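Local coordinates for putative uncharacterized protein (Magnetospirillum magneticum, PDB 3TBN) that binds two [2Fe-2S] clusters in a single chain, as a CDGSH-type iron-sulfur protein of otherwise uncharacterised role, at residues Gln41-Gly46 and Ala66-Cys71. Numbering follows the deposited sequence.
Sequences QPFCDG and AYFCGC. With FES (Fe2/s2 (inorganic) cluster), chain C; FES (Fe2/s2 (inorganic) cluster), chain B.
F68, at the end of strand 64-68, meets P42 with its base and F43 with its tip, a compact example of apolar packing joining two metal sites. Its CB lies 3.6 Å from CB of P42, the closest approach between 41-46 and 66-71. Farther out, CG and CD2 run past CG of the proline, which sits 3.8 Å from CD2. At the tip, CE2 comes within 3.9 Å of CE2 of F43 and 4.0 Å of its CZ. The edge of the F43 ring is thus directed at the face of F68, a T-shaped stack with centroids 5.4 Å apart and planes at 72°. CG of F68 stands anti to its own carbonyl carbon (chi1 -72°), which carries the ring out to this edge. P42, entered through a cis peptide bond, also lays its CG over the centre of the F43 ring. The ring of Y58 also meets that of F68, its plane nearly perpendicular. Replacing F68 by an alanine would probably open a gap beside CG of P42 and leave the F43 edge without its aromatic face. Each segment also carries cluster ligands: next to F43, C44 SG binds an iron of one cluster at 2.3 Å and accepts a hydrogen bond from G46 N; after F68, C69 and C71 both bind one iron of the other. H48 also binds the iron of C44, within the three-Cys, one-His ligation characteristic of CDGSH clusters. With no hydrogen bond between them, the two segments rest on apolar and aromatic packing, consistent with a buried seam between the CDGSH units.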
loop_
_atom_site.group_PDB
_atom_site.type_symbol
_atom_site.label_atom_id
_atom_site.label_comp_id
_atom_site.label_asym_id
_atom_site.label_seq_id
_atom_site.Cartn_x
_atom_site.Cartn_y
_atom_site.Cartn_z
ATOM N N GLN A 41 3.337 -7.386 -4.245
ATOM C CA GLN A 41 2.845 -6.700 -3.057
ATOM C C GLN A 41 3.693 -7.067 -1.846
ATOM O O GLN A 41 4.100 -8.215 -1.692
ATOM C CB GLN A 41 1.394 -7.085 -2.783
ATOM C CG GLN A 41 0.404 -6.547 -3.794
ATOM C CD GLN A 41 0.304 -5.041 -3.761
ATOM O OE1 GLN A 41 0.502 -4.415 -2.725
ATOM N NE2 GLN A 41 -0.014 -4.448 -4.903
ATOM N N PRO A 42 3.922 -6.107 -0.944
ATOM C CA PRO A 42 3.335 -4.765 -0.903
ATOM C C PRO A 42 4.142 -3.688 -1.629
ATOM O O PRO A 42 3.881 -2.510 -1.404
ATOM C CB PRO A 42 3.320 -4.466 0.595
ATOM C CG PRO A 42 4.557 -5.140 1.092
ATOM C CD PRO A 42 4.656 -6.419 0.298
ATOM N N PHE A 43 5.095 -4.076 -2.469
ATOM C CA PHE A 43 6.024 -3.121 -3.063
ATOM C C PHE A 43 5.678 -2.769 -4.497
ATOM O O PHE A 43 5.169 -3.591 -5.244
ATOM C CB PHE A 43 7.442 -3.672 -2.958
ATOM C CG PHE A 43 7.813 -4.025 -1.557
ATOM C CD1 PHE A 43 8.037 -5.340 -1.179
ATOM C CD2 PHE A 43 7.867 -3.038 -0.587
ATOM C CE1 PHE A 43 8.350 -5.653 0.140
ATOM C CE2 PHE A 43 8.171 -3.347 0.723
ATOM C CZ PHE A 43 8.412 -4.653 1.086
ATOM N N CYS A 44 5.974 -1.528 -4.861
ATOM C CA CYS A 44 5.732 -1.010 -6.198
ATOM C C CYS A 44 6.534 -1.772 -7.240
ATOM O O CYS A 44 7.714 -2.029 -7.039
ATOM C CB CYS A 44 6.135 0.464 -6.214
ATOM S SG CYS A 44 5.986 1.314 -7.802
ATOM N N ASP A 45 5.900 -2.121 -8.358
ATOM C CA ASP A 45 6.617 -2.731 -9.477
ATOM C C ASP A 45 6.422 -1.937 -10.764
ATOM O O ASP A 45 6.728 -2.425 -11.848
ATOM C CB ASP A 45 6.235 -4.213 -9.667
ATOM C CG ASP A 45 4.830 -4.414 -10.211
ATOM O OD1 ASP A 45 4.108 -3.417 -10.419
ATOM O OD2 ASP A 45 4.448 -5.591 -10.417
ATOM N N GLY A 46 5.934 -0.705 -10.633
ATOM C CA GLY A 46 5.736 0.173 -11.776
ATOM C C GLY A 46 4.363 0.094 -12.422
ATOM O O GLY A 46 4.069 0.847 -13.354
ATOM N N ALA A 66 7.463 -4.605 9.569
ATOM C CA ALA A 66 6.516 -3.585 9.146
ATOM C C ALA A 66 5.298 -4.270 8.542
ATOM O O ALA A 66 5.427 -5.131 7.679
ATOM C CB ALA A 66 7.155 -2.660 8.129
ATOM N N TYR A 67 4.118 -3.892 9.012
ATOM C CA TYR A 67 2.864 -4.384 8.471
ATOM C C TYR A 67 2.370 -3.380 7.441
ATOM O O TYR A 67 1.690 -2.407 7.768
ATOM C CB TYR A 67 1.847 -4.598 9.591
ATOM C CG TYR A 67 2.236 -5.740 10.497
ATOM C CD1 TYR A 67 3.202 -5.575 11.478
ATOM C CD2 TYR A 67 1.659 -6.991 10.350
ATOM C CE1 TYR A 67 3.571 -6.626 12.305
ATOM C CE2 TYR A 67 2.019 -8.049 11.169
ATOM C CZ TYR A 67 2.977 -7.859 12.143
ATOM O OH TYR A 67 3.337 -8.908 12.959
ATOM N N PHE A 68 2.759 -3.599 6.193
ATOM C CA PHE A 68 2.382 -2.709 5.112
ATOM C C PHE A 68 0.913 -2.904 4.746
ATOM O O PHE A 68 0.388 -4.013 4.780
ATOM C CB PHE A 68 3.264 -2.960 3.892
ATOM C CG PHE A 68 4.671 -2.474 4.050
ATOM C CD1 PHE A 68 4.969 -1.125 3.950
ATOM C CD2 PHE A 68 5.702 -3.364 4.280
ATOM C CE1 PHE A 68 6.272 -0.676 4.081
ATOM C CE2 PHE A 68 7.001 -2.920 4.409
ATOM C CZ PHE A 68 7.284 -1.577 4.311
ATOM N N CYS A 69 0.248 -1.816 4.394
ATOM C CA CYS A 69 -1.160 -1.868 4.042
ATOM C C CYS A 69 -1.374 -2.593 2.709
ATOM O O CYS A 69 -0.737 -2.273 1.704
ATOM C CB CYS A 69 -1.716 -0.444 3.991
ATOM S SG CYS A 69 -3.403 -0.287 3.361
ATOM N N GLY A 70 -2.258 -3.584 2.723
ATOM C CA GLY A 70 -2.633 -4.320 1.529
ATOM C C GLY A 70 -3.916 -3.828 0.873
ATOM O O GLY A 70 -4.117 -4.040 -0.322
ATOM N N CYS A 71 -4.785 -3.183 1.648
ATOM C CA CYS A 71 -6.090 -2.749 1.147
ATOM C C CYS A 71 -6.007 -1.416 0.411
ATOM O O CYS A 71 -6.913 -1.067 -0.349
ATOM C CB CYS A 71 -7.112 -2.654 2.291
ATOM S SG CYS A 71 -6.894 -1.253 3.427
HETATM FE FE1 FES C . -4.843 -2.730 7.139
HETATM FE FE2 FES C . -4.919 -1.478 4.725
HETATM S S1 FES C . -4.363 -3.595 5.136
HETATM S S2 FES C . -5.330 -0.599 6.722
HETATM FE FE1 FES B . 3.673 1.482 -8.145
HETATM FE FE2 FES B . 1.381 0.382 -7.227
HETATM S S1 FES B . 2.811 -0.500 -8.672
HETATM S S2 FES B . 2.266 2.336 -6.622
#